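PDB 5N9X: adenylation domain from Streptomyces sp., which belongs to the AMP-binding enzymes of the ANL clan and is modelled here with adenosine-5'-triphosphate and threonine bound. Local coordinates for residues 338-343 with 414-419; 308-313 with 320-325; 343-348 with 365-370; 285-290 with 333-338. All coordinates share one frame; numbering follows the deposited sequence.

Followed from the N terminus, the chain first closes a loop at contact 4, where the loop after strand 280-284 meets residues 333-335, which lead into strand 336-340. Contact 2 lies wholly within that loop, as the hairpin of strands 306-310 and 321-324. Contact 1 opens at Gly338, the residue on which contact 4 ends, and closes a longer excursion by pairing strand 336-340 with strand 416-421. Contact 3 sits within this second loop and shares Gly343 with contact 1. No two contacts cross. All four reach one branched sheet, and contacts 1, 2 and 4 touch ATP, while contact 3 pairs strands farther from it.

Contact 1: residues 338-343 with 414-419; sequences GRPLPG and GDLVYQ. With ATP (adenosine-5'-triphosphate), chain D.
Gly338 and Leu416 pair across two antiparallel strands at a classic beta bulge, in which Ile337 and Gly338 together face the single residue Leu416. This is the tight part of the contact. Gly338 O accepts from Leu416 N at 2.6 Å, and Gly338 N returns a bond to Leu416 O at 3.2 Å. Leu416 O also takes a backbone bond from Ile337, so that one carbonyl is gripped by both residues of the bulge. Gly338 has a positive phi of 86°, a conformation suited to glycine. Asp415 OD1 rests against the backbone here, 3.6 Å from Gly338 CA. Farther along, Pro340 CD meets Leu416 CD1 at 4.0 Å, the two side chains crossing at about a right angle; Leu416, which is buried, also touches Ile348.

The outer side is looser. Arg339 is exposed, and the bend at its chi3 brings the guanidinium back beside Gly414, where Arg339 NH2 comes within 3.3 Å of Gly414 C. Asp415 OD1 lies over one face of the guanidinium, near its rim. The resulting salt bridge, Arg339 NH2 to Asp415 OD1, is long at 3.8 Å and rests on charge alone, since no N-H is aimed at the oxygen.

Strand 416-421 continues from this pairing into the ATP pocket. There Tyr418 OH is hydrogen-bonded to Asp406, a residue that also binds ATP, and the adenine, steeply inclined to the Tyr418 ring, sets its C2 edge over the ring face, with ATP C2 over the centre, 3.5 Å above the ring plane.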
# COMPACT_ATOMS: atom_id res chain seq x y z
N GLY A 338 3.03 -14.29 -9.22
CA GLY A 338 2.82 -15.62 -8.67
C GLY A 338 1.38 -16.12 -8.64
O GLY A 338 0.68 -15.98 -9.63
N ARG A 339 0.96 -16.71 -7.53
CA ARG A 339 -0.41 -17.24 -7.38
C ARG A 339 -1.26 -16.47 -6.38
O ARG A 339 -0.74 -15.95 -5.41
CB ARG A 339 -0.38 -18.71 -6.96
CG ARG A 339 -1.31 -19.60 -7.75
CD ARG A 339 -0.89 -21.06 -7.70
NE ARG A 339 -0.22 -21.44 -8.94
CZ ARG A 339 1.06 -21.79 -9.01
NH1 ARG A 339 1.81 -21.82 -7.91
NH2 ARG A 339 1.60 -22.12 -10.18
N PRO A 340 -2.58 -16.41 -6.60
CA PRO A 340 -3.49 -15.84 -5.61
C PRO A 340 -3.31 -16.45 -4.22
O PRO A 340 -3.01 -17.64 -4.13
CB PRO A 340 -4.87 -16.19 -6.18
CG PRO A 340 -4.65 -16.12 -7.67
CD PRO A 340 -3.26 -16.69 -7.89
N LEU A 341 -3.45 -15.67 -3.15
CA LEU A 341 -3.46 -16.24 -1.80
C LEU A 341 -4.54 -17.30 -1.65
O LEU A 341 -5.58 -17.20 -2.29
CB LEU A 341 -3.63 -15.15 -0.73
CG LEU A 341 -2.55 -14.07 -0.84
CD1 LEU A 341 -2.83 -12.84 0.04
CD2 LEU A 341 -1.18 -14.68 -0.52
N PRO A 342 -4.27 -18.33 -0.83
CA PRO A 342 -5.20 -19.44 -0.57
C PRO A 342 -6.68 -19.06 -0.51
O PRO A 342 -7.50 -19.78 -1.06
CB PRO A 342 -4.71 -19.99 0.78
CG PRO A 342 -3.23 -19.83 0.67
CD PRO A 342 -2.96 -18.60 -0.21
N GLY A 343 -7.04 -17.95 0.12
CA GLY A 343 -8.48 -17.66 0.15
C GLY A 343 -9.18 -17.39 -1.19
O GLY A 343 -10.39 -17.55 -1.32
N GLY A 414 1.52 -22.05 -14.18
CA GLY A 414 0.43 -21.54 -13.36
C GLY A 414 0.67 -20.21 -12.64
O GLY A 414 -0.23 -19.73 -11.94
N ASP A 415 1.85 -19.62 -12.81
CA ASP A 415 2.15 -18.31 -12.21
C ASP A 415 1.52 -17.16 -12.96
O ASP A 415 1.44 -17.17 -14.19
CB ASP A 415 3.66 -18.05 -12.13
CG ASP A 415 4.30 -18.70 -10.94
OD1 ASP A 415 3.59 -18.88 -9.94
OD2 ASP A 415 5.51 -18.98 -10.98
N LEU A 416 1.11 -16.13 -12.23
CA LEU A 416 0.67 -14.92 -12.88
C LEU A 416 1.85 -13.99 -13.16
O LEU A 416 2.76 -13.86 -12.35
CB LEU A 416 -0.39 -14.21 -12.04
CG LEU A 416 -1.61 -15.09 -11.81
CD1 LEU A 416 -2.72 -14.33 -11.09
CD2 LEU A 416 -2.11 -15.61 -13.15
N VAL A 417 1.84 -13.40 -14.34
CA VAL A 417 2.80 -12.37 -14.71
C VAL A 417 2.00 -11.09 -14.91
O VAL A 417 0.97 -11.09 -15.57
CB VAL A 417 3.57 -12.74 -15.99
CG1 VAL A 417 4.53 -11.61 -16.39
CG2 VAL A 417 4.31 -14.04 -15.81
N TYR A 418 2.48 -9.99 -14.32
CA TYR A 418 1.74 -8.74 -14.35
C TYR A 418 2.11 -7.95 -15.60
O TYR A 418 3.29 -7.72 -15.87
CB TYR A 418 2.01 -7.91 -13.08
CG TYR A 418 1.41 -6.52 -13.12
CD1 TYR A 418 0.10 -6.29 -12.73
CD2 TYR A 418 2.16 -5.43 -13.57
CE1 TYR A 418 -0.46 -5.04 -12.78
CE2 TYR A 418 1.62 -4.18 -13.61
CZ TYR A 418 0.30 -3.98 -13.22
OH TYR A 418 -0.25 -2.71 -13.27
N GLN A 419 1.09 -7.51 -16.35
CA GLN A 419 1.34 -6.78 -17.60
C GLN A 419 1.20 -5.27 -17.44
O GLN A 419 2.11 -4.52 -17.84
CB GLN A 419 0.41 -7.29 -18.70
CG GLN A 419 0.52 -8.80 -18.92
CD GLN A 419 1.88 -9.21 -19.48
OE1 GLN A 419 2.59 -8.41 -20.09
NE2 GLN A 419 2.24 -10.48 -19.28
PG ATP D . -7.27 2.72 -6.70
O1G ATP D . -7.48 1.91 -7.98
O2G ATP D . -7.97 4.04 -6.69
O3G ATP D . -7.56 1.96 -5.42
PB ATP D . -4.40 2.27 -6.31
O1B ATP D . -4.29 1.35 -7.53
O2B ATP D . -3.20 2.99 -5.80
O3B ATP D . -5.69 3.21 -6.68
PA ATP D . -4.25 0.55 -4.13
O1A ATP D . -5.20 -0.55 -3.72
O2A ATP D . -3.46 1.27 -3.05
O3A ATP D . -5.08 1.58 -5.02
O5' ATP D . -3.22 0.08 -5.31
C5' ATP D . -3.24 -1.19 -5.97
C4' ATP D . -2.69 -1.05 -7.39
O4' ATP D . -1.28 -1.11 -7.41
C3' ATP D . -3.20 -2.10 -8.37
O3' ATP D . -4.16 -1.45 -9.20
C2' ATP D . -2.01 -2.52 -9.19
O2' ATP D . -2.09 -1.87 -10.46
C1' ATP D . -0.80 -1.97 -8.46
N9 ATP D . 0.02 -3.06 -7.85
C8 ATP D . -0.03 -3.44 -6.55
N7 ATP D . 0.84 -4.45 -6.28
C5 ATP D . 1.48 -4.72 -7.43
C6 ATP D . 2.53 -5.68 -7.83
N6 ATP D . 3.05 -6.54 -6.92
N1 ATP D . 2.94 -5.67 -9.11
C2 ATP D . 2.39 -4.83 -10.00
N3 ATP D . 1.43 -3.91 -9.72
C4 ATP D . 0.94 -3.81 -8.46

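Contact 2: residues 308-313 with 320-325; sequences INMYGI and ATFHRL. With ATP (adenosine-5'-triphosphate), chain D; THR (threonine), chain C.
A chi1 of 78° sets Thr321 OG1 between its own backbone N and carbonyl carbon, and from there it accepts the N-H of Tyr311, with 3.0 Å from Tyr311 N to Thr321 OG1. The same hydroxyl is bonded to Ile337 O, which ties it to the next strand. In Phe322, CG lies anti to the backbone N (chi1 177°), which swings the ring back over Ile308. Ile308 CG2 makes a CH-pi contact over the ring face, 4.2 Å from the Phe322 centroid, while Ile308 CG1 touches Phe322 CZ at 3.6 Å. Met310 CE comes up at the ring's edge.

The two strands form a beta hairpin, and the first strand runs into Asn-Met-Tyr-Gly-Ile, which corresponds to the A5 core motif of adenylation domains. Asn309 and His323 exchange both backbone bonds. Beyond them, next to the ligand pocket, Tyr311 O is held by two donors, Ala320 N at 2.7 Å and Thr321 N at 3.0 Å. ATP N6 donates to Met310 O at 2.9 Å and, weakly, to Asn309 OD1. Tyr311 OH is bonded to Asp406, and Tyr311 CD1 approaches ATP C5 to 3.7 Å.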
# COMPACT_ATOMS: atom_id res chain seq x y z
N ILE A 308 9.99 -11.45 -1.68
CA ILE A 308 8.62 -11.81 -2.01
C ILE A 308 7.90 -10.63 -2.65
O ILE A 308 7.75 -9.55 -2.06
CB ILE A 308 7.83 -12.28 -0.76
CG1 ILE A 308 8.20 -13.71 -0.40
CG2 ILE A 308 6.33 -12.21 -1.01
CD1 ILE A 308 9.41 -13.83 0.42
N ASN A 309 7.45 -10.84 -3.88
CA ASN A 309 6.67 -9.82 -4.54
C ASN A 309 5.23 -10.14 -4.22
O ASN A 309 4.84 -11.29 -4.30
CB ASN A 309 6.91 -9.78 -6.06
CG ASN A 309 6.12 -8.66 -6.70
OD1 ASN A 309 5.63 -7.77 -6.00
ND2 ASN A 309 6.00 -8.68 -8.03
N MET A 310 4.46 -9.15 -3.80
CA MET A 310 3.03 -9.39 -3.57
C MET A 310 2.19 -8.41 -4.36
O MET A 310 2.29 -7.20 -4.15
CB MET A 310 2.68 -9.32 -2.07
CG MET A 310 3.36 -10.38 -1.23
SD MET A 310 2.86 -10.49 0.52
CE MET A 310 1.48 -11.66 0.40
N TYR A 311 1.38 -8.93 -5.28
CA TYR A 311 0.39 -8.08 -5.95
C TYR A 311 -0.73 -7.89 -4.96
O TYR A 311 -1.11 -8.84 -4.25
CB TYR A 311 -0.13 -8.70 -7.26
CG TYR A 311 -1.39 -8.02 -7.80
CD1 TYR A 311 -1.29 -6.92 -8.64
CD2 TYR A 311 -2.66 -8.49 -7.50
CE1 TYR A 311 -2.42 -6.30 -9.14
CE2 TYR A 311 -3.79 -7.89 -7.99
CZ TYR A 311 -3.66 -6.79 -8.80
OH TYR A 311 -4.78 -6.18 -9.29
N GLY A 312 -1.26 -6.67 -4.90
CA GLY A 312 -2.33 -6.36 -3.98
C GLY A 312 -3.07 -5.11 -4.39
O GLY A 312 -2.55 -4.28 -5.14
N ILE A 313 -4.30 -4.99 -3.89
CA ILE A 313 -5.14 -3.81 -4.05
C ILE A 313 -5.89 -3.59 -2.76
O ILE A 313 -6.15 -4.56 -2.03
CB ILE A 313 -6.17 -3.99 -5.18
CG1 ILE A 313 -6.49 -5.47 -5.35
CG2 ILE A 313 -5.70 -3.38 -6.47
CD1 ILE A 313 -7.36 -5.77 -6.50
N ALA A 320 -2.91 -9.85 -2.57
CA ALA A 320 -3.75 -10.80 -3.27
C ALA A 320 -2.95 -11.96 -3.87
O ALA A 320 -3.53 -12.97 -4.31
CB ALA A 320 -4.53 -10.10 -4.36
N THR A 321 -1.62 -11.82 -3.93
CA THR A 321 -0.76 -12.88 -4.46
C THR A 321 0.54 -12.98 -3.68
O THR A 321 0.82 -12.15 -2.81
CB THR A 321 -0.40 -12.69 -5.97
OG1 THR A 321 0.61 -11.69 -6.12
CG2 THR A 321 -1.61 -12.29 -6.79
N PHE A 322 1.35 -13.98 -4.03
CA PHE A 322 2.62 -14.29 -3.38
C PHE A 322 3.55 -14.92 -4.41
O PHE A 322 3.19 -15.87 -5.13
CB PHE A 322 2.40 -15.23 -2.18
CG PHE A 322 3.68 -15.68 -1.46
CD1 PHE A 322 4.51 -16.66 -2.01
CD2 PHE A 322 3.98 -15.17 -0.20
CE1 PHE A 322 5.68 -17.09 -1.33
CE2 PHE A 322 5.12 -15.60 0.50
CZ PHE A 322 5.98 -16.57 -0.07
N HIS A 323 4.76 -14.41 -4.48
CA HIS A 323 5.77 -15.02 -5.31
C HIS A 323 7.14 -14.79 -4.70
O HIS A 323 7.60 -13.65 -4.60
CB HIS A 323 5.74 -14.46 -6.73
CG HIS A 323 6.81 -15.03 -7.60
ND1 HIS A 323 6.83 -16.35 -8.00
CD2 HIS A 323 7.93 -14.47 -8.12
CE1 HIS A 323 7.88 -16.57 -8.76
NE2 HIS A 323 8.57 -15.44 -8.85
N ARG A 324 7.78 -15.89 -4.30
CA ARG A 324 9.16 -15.82 -3.86
C ARG A 324 10.10 -15.67 -5.07
O ARG A 324 10.07 -16.48 -6.01
CB ARG A 324 9.53 -17.05 -3.02
CG ARG A 324 11.00 -17.09 -2.68
CD ARG A 324 11.39 -18.09 -1.60
NE ARG A 324 12.50 -18.90 -2.10
CZ ARG A 324 13.78 -18.55 -2.02
NH1 ARG A 324 14.11 -17.38 -1.47
NH2 ARG A 324 14.72 -19.34 -2.50
N LEU A 325 10.93 -14.63 -5.06
CA LEU A 325 11.86 -14.41 -6.15
C LEU A 325 12.95 -15.51 -6.25
O LEU A 325 13.46 -16.00 -5.24
CB LEU A 325 12.49 -13.03 -6.01
CG LEU A 325 11.63 -11.93 -6.64
CD1 LEU A 325 10.44 -11.59 -5.74
CD2 LEU A 325 12.45 -10.68 -6.90
PG ATP D . -7.27 2.72 -6.70
O1G ATP D . -7.48 1.91 -7.98
O2G ATP D . -7.97 4.04 -6.69
O3G ATP D . -7.56 1.96 -5.42
PB ATP D . -4.40 2.27 -6.31
O1B ATP D . -4.29 1.35 -7.53
O2B ATP D . -3.20 2.99 -5.80
O3B ATP D . -5.69 3.21 -6.68
PA ATP D . -4.25 0.55 -4.13
O1A ATP D . -5.20 -0.55 -3.72
O2A ATP D . -3.46 1.27 -3.05
O3A ATP D . -5.08 1.58 -5.02
O5' ATP D . -3.22 0.08 -5.31
C5' ATP D . -3.24 -1.19 -5.97
C4' ATP D . -2.69 -1.05 -7.39
O4' ATP D . -1.28 -1.11 -7.41
C3' ATP D . -3.20 -2.10 -8.37
O3' ATP D . -4.16 -1.45 -9.20
C2' ATP D . -2.01 -2.52 -9.19
O2' ATP D . -2.09 -1.87 -10.46
C1' ATP D . -0.80 -1.97 -8.46
N9 ATP D . 0.02 -3.06 -7.85
C8 ATP D . -0.03 -3.44 -6.55
N7 ATP D . 0.84 -4.45 -6.28
C5 ATP D . 1.48 -4.72 -7.43
C6 ATP D . 2.53 -5.68 -7.83
N6 ATP D . 3.05 -6.54 -6.92
N1 ATP D . 2.94 -5.67 -9.11
C2 ATP D . 2.39 -4.83 -10.00
N3 ATP D . 1.43 -3.91 -9.72
C4 ATP D . 0.94 -3.81 -8.46
N THR C . -2.34 -2.62 -1.01
CA THR C . -1.17 -1.83 -1.40
C THR C . -1.56 -1.05 -2.62
O THR C . -0.90 -0.14 -3.17
CB THR C . 0.07 -2.70 -1.74
OG1 THR C . -0.31 -3.76 -2.64
CG2 THR C . 0.67 -3.28 -0.47
OXT THR C . -2.63 -1.43 -3.08

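Contact 3: residues 343-348 with 365-370; sequences GFTHRI and WLAGPQ
Thr345 and Ala367 exchange two backbone hydrogen bonds, with Ala367 N to Thr345 O the shorter at 2.8 Å and nearly straight (170°). Arg347 and Trp365 form a second such pair, in which Trp365 N reaches Arg347 O at 2.9 Å. Between them His346 faces Leu366 in a non-hydrogen-bonded pair, giving a regular antiparallel register.

On the face of Arg347 and Trp365 the two side chains run side by side and point the same way. The Arg347 chain bends at chi3 (77°), which brings NH1 to the indole, 3.3 Å from Trp365 CZ3. This carbon sits at the edge of the guanidinium, and the planes stand 85° apart, so the groups do not stack. The rest of the guanidinium is fixed by a salt bridge from NE to Asp355 and a bond from NH2 to Gly353 O.

Just before strand 345-349, Phe344 turns its ring toward Leu366 and Gln370. Phe344 CD1 packs on Leu366 CB at 4.1 Å, and Phe344 CE2 lies 3.4 Å from Gln370 OE1, with ring and amide crossing steeply. Gln370 NE2 is bonded to the backbone oxygens of Thr316 and His319.

Strand 400-410 flanks strand 362-367, pairing through Tyr402 with Leu366 and stacking His403 on Trp365, while helix 181-191 packs against Pro369 and Gln370.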
# COMPACT_ATOMS: atom_id res chain seq x y z
N GLY A 343 -7.04 -17.95 0.12
CA GLY A 343 -8.48 -17.66 0.15
C GLY A 343 -9.18 -17.39 -1.19
O GLY A 343 -10.39 -17.55 -1.32
N PHE A 344 -8.40 -16.96 -2.18
CA PHE A 344 -8.93 -16.46 -3.45
C PHE A 344 -9.27 -17.48 -4.51
O PHE A 344 -8.53 -18.44 -4.74
CB PHE A 344 -7.93 -15.49 -4.08
CG PHE A 344 -7.73 -14.26 -3.29
CD1 PHE A 344 -8.61 -13.20 -3.45
CD2 PHE A 344 -6.65 -14.14 -2.41
CE1 PHE A 344 -8.43 -12.03 -2.72
CE2 PHE A 344 -6.48 -12.98 -1.68
CZ PHE A 344 -7.36 -11.92 -1.84
N THR A 345 -10.36 -17.22 -5.21
CA THR A 345 -10.50 -17.76 -6.56
C THR A 345 -10.43 -16.57 -7.51
O THR A 345 -10.68 -15.43 -7.12
CB THR A 345 -11.80 -18.56 -6.76
OG1 THR A 345 -12.92 -17.68 -6.73
CG2 THR A 345 -11.95 -19.58 -5.68
N HIS A 346 -10.07 -16.83 -8.77
CA HIS A 346 -9.84 -15.75 -9.72
C HIS A 346 -10.19 -16.13 -11.15
O HIS A 346 -10.41 -17.29 -11.47
CB HIS A 346 -8.37 -15.32 -9.65
CG HIS A 346 -7.43 -16.30 -10.29
ND1 HIS A 346 -7.15 -17.53 -9.74
CD2 HIS A 346 -6.69 -16.22 -11.42
CE1 HIS A 346 -6.29 -18.17 -10.51
NE2 HIS A 346 -5.99 -17.39 -11.54
N ARG A 347 -10.23 -15.11 -12.01
CA ARG A 347 -10.47 -15.24 -13.43
C ARG A 347 -9.48 -14.30 -14.13
O ARG A 347 -9.08 -13.29 -13.56
CB ARG A 347 -11.93 -14.87 -13.79
CG ARG A 347 -13.00 -15.94 -13.52
CD ARG A 347 -14.37 -15.55 -14.10
NE ARG A 347 -14.47 -15.74 -15.56
CZ ARG A 347 -15.08 -14.90 -16.41
NH1 ARG A 347 -15.68 -13.80 -15.98
NH2 ARG A 347 -15.09 -15.18 -17.70
N ILE A 348 -9.09 -14.64 -15.34
CA ILE A 348 -8.34 -13.74 -16.19
C ILE A 348 -9.24 -13.51 -17.39
O ILE A 348 -9.49 -14.44 -18.14
CB ILE A 348 -6.98 -14.32 -16.61
CG1 ILE A 348 -6.26 -14.88 -15.38
CG2 ILE A 348 -6.15 -13.27 -17.30
CD1 ILE A 348 -4.95 -15.62 -15.68
N TRP A 365 -9.74 -10.81 -12.15
CA TRP A 365 -10.90 -10.74 -11.26
C TRP A 365 -10.57 -11.58 -10.02
O TRP A 365 -9.87 -12.59 -10.14
CB TRP A 365 -12.17 -11.28 -11.95
CG TRP A 365 -12.74 -10.37 -13.02
CD1 TRP A 365 -12.12 -9.31 -13.61
CD2 TRP A 365 -14.05 -10.45 -13.62
NE1 TRP A 365 -12.94 -8.74 -14.55
CE2 TRP A 365 -14.13 -9.41 -14.57
CE3 TRP A 365 -15.15 -11.31 -13.45
CZ2 TRP A 365 -15.28 -9.21 -15.36
CZ3 TRP A 365 -16.29 -11.10 -14.23
CH2 TRP A 365 -16.34 -10.06 -15.17
N LEU A 366 -11.06 -11.15 -8.85
CA LEU A 366 -10.76 -11.84 -7.58
C LEU A 366 -12.00 -12.03 -6.68
O LEU A 366 -12.77 -11.11 -6.43
CB LEU A 366 -9.67 -11.08 -6.79
CG LEU A 366 -8.27 -10.85 -7.39
CD1 LEU A 366 -7.46 -9.87 -6.54
CD2 LEU A 366 -7.50 -12.17 -7.54
N ALA A 367 -12.17 -13.26 -6.18
CA ALA A 367 -13.24 -13.57 -5.25
C ALA A 367 -12.67 -14.22 -4.00
O ALA A 367 -11.64 -14.89 -4.06
CB ALA A 367 -14.25 -14.47 -5.89
N GLY A 368 -13.37 -14.05 -2.87
CA GLY A 368 -12.94 -14.68 -1.62
C GLY A 368 -13.19 -13.83 -0.38
O GLY A 368 -13.70 -12.72 -0.48
N PRO A 369 -12.81 -14.35 0.79
CA PRO A 369 -13.08 -13.67 2.08
C PRO A 369 -12.26 -12.39 2.33
O PRO A 369 -12.59 -11.68 3.28
CB PRO A 369 -12.74 -14.75 3.10
CG PRO A 369 -11.68 -15.59 2.42
CD PRO A 369 -12.08 -15.62 0.97
N GLN A 370 -11.23 -12.11 1.53
CA GLN A 370 -10.49 -10.85 1.67
C GLN A 370 -11.09 -9.71 0.84
O GLN A 370 -10.72 -8.55 1.00
CB GLN A 370 -9.03 -11.01 1.26
CG GLN A 370 -8.14 -11.70 2.27
CD GLN A 370 -6.74 -11.96 1.71
OE1 GLN A 370 -6.25 -13.10 1.70
NE2 GLN A 370 -6.08 -10.88 1.23

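Contact 4: residues 285-290 with 333-338; sequences GEKLTP and EDSVIG. With ATP (adenosine-5'-triphosphate), chain D; THR (threonine), chain C.
Next to the adenine end of the ATP pocket, the loop that follows strand 280-284 is held to residues 333-335, which lead into strand 336-340, chiefly by Ser335 meeting Leu288 and Lys287. Gly285, Glu286 and Lys287 belong to the pocket itself. Gly285 N lies 3.1 Å from ATP N7, and Lys287 CA approaches ATP C2 to 3.3 Å.

The direct polar link is the hydroxyl of Ser335. OG stands opposite its own backbone N about the first torsion (chi1 -163°) and so reaches across to the loop, donating to Leu288 O at 3.0 Å. It comes in from above the carbonyl plane, 41° out of it. A water completes the arrangement: it accepts from Leu288 N at 2.9 Å and donates to Ser335 OG at 2.8 Å. The aliphatic part of Lys287 lies alongside, with CG 3.7 Å from Ser335 OG, and the lysine chain then runs out toward strand 416-421, where NZ makes a weak bond to Gln419 O.

A second touch, at the outer end, is plain packing of the proline ring on backbone atoms. The Pro290 ring points at the turn before the strand, its CG 3.8 Å from Glu333 CA and 3.5 Å from Asp334 O. Leu288 itself packs against Pro258 and Asn309.

Serine and water thus serve both the N-H and the C=O of Leu288. With its proton directed to Leu288 O and a hydrogen bond accepted from the water, the Ser335 hydroxyl acts as donor and acceptor at once, which should restrict its rotation and fix the backbone just beyond the adenine-binding residues.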
# COMPACT_ATOMS: atom_id res chain seq x y z
N GLY A 285 2.63 -2.94 -4.28
CA GLY A 285 2.05 -1.68 -4.66
C GLY A 285 2.45 -1.17 -6.02
O GLY A 285 1.81 -0.26 -6.54
N GLU A 286 3.52 -1.72 -6.60
CA GLU A 286 4.00 -1.28 -7.91
C GLU A 286 4.49 -2.48 -8.66
O GLU A 286 4.71 -3.53 -8.06
CB GLU A 286 5.14 -0.27 -7.80
CG GLU A 286 4.88 0.85 -6.84
CD GLU A 286 5.87 1.98 -6.97
OE1 GLU A 286 7.10 1.74 -6.89
OE2 GLU A 286 5.40 3.13 -7.15
N LYS A 287 4.67 -2.31 -9.97
CA LYS A 287 5.24 -3.35 -10.82
C LYS A 287 6.72 -3.52 -10.49
O LYS A 287 7.49 -2.58 -10.63
CB LYS A 287 5.05 -2.98 -12.29
CG LYS A 287 5.51 -4.03 -13.29
CD LYS A 287 5.72 -3.39 -14.67
CE LYS A 287 6.17 -4.42 -15.71
NZ LYS A 287 5.13 -4.64 -16.76
N LEU A 288 7.12 -4.71 -10.05
CA LEU A 288 8.51 -4.93 -9.68
C LEU A 288 9.30 -5.51 -10.87
O LEU A 288 9.02 -6.62 -11.32
CB LEU A 288 8.58 -5.86 -8.45
CG LEU A 288 9.94 -6.22 -7.82
CD1 LEU A 288 10.61 -5.03 -7.11
CD2 LEU A 288 9.82 -7.42 -6.86
N THR A 289 10.25 -4.74 -11.40
CA THR A 289 11.08 -5.21 -12.52
C THR A 289 12.34 -5.87 -11.99
O THR A 289 12.93 -5.41 -11.01
CB THR A 289 11.50 -4.08 -13.48
OG1 THR A 289 12.21 -3.07 -12.75
CG2 THR A 289 10.30 -3.46 -14.18
N PRO A 290 12.74 -6.97 -12.63
CA PRO A 290 13.98 -7.68 -12.29
C PRO A 290 15.19 -6.76 -12.11
O PRO A 290 15.99 -6.99 -11.21
CB PRO A 290 14.18 -8.62 -13.49
CG PRO A 290 12.75 -8.90 -13.96
CD PRO A 290 11.99 -7.62 -13.73
N GLU A 333 12.84 -10.16 -18.32
CA GLU A 333 12.37 -8.91 -17.77
C GLU A 333 10.88 -8.98 -17.46
O GLU A 333 10.17 -8.00 -17.61
CB GLU A 333 12.66 -7.76 -18.73
CG GLU A 333 13.35 -6.59 -18.06
CD GLU A 333 14.37 -5.93 -18.95
OE1 GLU A 333 14.01 -5.52 -20.07
OE2 GLU A 333 15.54 -5.82 -18.51
N ASP A 334 10.44 -10.15 -17.01
CA ASP A 334 9.05 -10.35 -16.64
C ASP A 334 8.78 -10.10 -15.15
O ASP A 334 9.61 -10.40 -14.28
CB ASP A 334 8.59 -11.76 -17.04
CG ASP A 334 8.06 -11.83 -18.47
OD1 ASP A 334 6.98 -11.23 -18.71
OD2 ASP A 334 8.70 -12.47 -19.34
N SER A 335 7.61 -9.53 -14.89
CA SER A 335 7.15 -9.25 -13.53
C SER A 335 6.24 -10.35 -12.98
O SER A 335 5.02 -10.31 -13.17
CB SER A 335 6.40 -7.92 -13.51
OG SER A 335 6.28 -7.45 -12.18
N VAL A 336 6.83 -11.32 -12.30
CA VAL A 336 6.03 -12.43 -11.76
C VAL A 336 5.41 -12.07 -10.41
O VAL A 336 6.13 -11.68 -9.47
CB VAL A 336 6.87 -13.71 -11.61
CG1 VAL A 336 5.95 -14.91 -11.42
CG2 VAL A 336 7.74 -13.90 -12.84
N ILE A 337 4.08 -12.17 -10.33
CA ILE A 337 3.37 -11.89 -9.09
C ILE A 337 2.92 -13.20 -8.47
O ILE A 337 2.49 -13.23 -7.32
CB ILE A 337 2.14 -10.95 -9.30
CG1 ILE A 337 1.04 -11.62 -10.12
CG2 ILE A 337 2.57 -9.66 -9.95
CD1 ILE A 337 0.06 -10.65 -10.74
N GLY A 338 3.03 -14.29 -9.22
CA GLY A 338 2.82 -15.62 -8.67
C GLY A 338 1.38 -16.12 -8.64
O GLY A 338 0.68 -15.98 -9.63
PG ATP D . -7.27 2.72 -6.70
O1G ATP D . -7.48 1.91 -7.98
O2G ATP D . -7.97 4.04 -6.69
O3G ATP D . -7.56 1.96 -5.42
PB ATP D . -4.40 2.27 -6.31
O1B ATP D . -4.29 1.35 -7.53
O2B ATP D . -3.20 2.99 -5.80
O3B ATP D . -5.69 3.21 -6.68
PA ATP D . -4.25 0.55 -4.13
O1A ATP D . -5.20 -0.55 -3.72
O2A ATP D . -3.46 1.27 -3.05
O3A ATP D . -5.08 1.58 -5.02
O5' ATP D . -3.22 0.08 -5.31
C5' ATP D . -3.24 -1.19 -5.97
C4' ATP D . -2.69 -1.05 -7.39
O4' ATP D . -1.28 -1.11 -7.41
C3' ATP D . -3.20 -2.10 -8.37
O3' ATP D . -4.16 -1.45 -9.20
C2' ATP D . -2.01 -2.52 -9.19
O2' ATP D . -2.09 -1.87 -10.46
C1' ATP D . -0.80 -1.97 -8.46
N9 ATP D . 0.02 -3.06 -7.85
C8 ATP D . -0.03 -3.44 -6.55
N7 ATP D . 0.84 -4.45 -6.28
C5 ATP D . 1.48 -4.72 -7.43
C6 ATP D . 2.53 -5.68 -7.83
N6 ATP D . 3.05 -6.54 -6.92
N1 ATP D . 2.94 -5.67 -9.11
C2 ATP D . 2.39 -4.83 -10.00
N3 ATP D . 1.43 -3.91 -9.72
C4 ATP D . 0.94 -3.81 -8.46
N THR C . -2.34 -2.62 -1.01
CA THR C . -1.17 -1.83 -1.40
C THR C . -1.56 -1.05 -2.62
O THR C . -0.90 -0.14 -3.17
CB THR C . 0.07 -2.70 -1.74
OG1 THR C . -0.31 -3.76 -2.64
CG2 THR C . 0.67 -3.28 -0.47
OXT THR C . -2.63 -1.43 -3.08
O HOH W 1 5.16 -6.85 -9.68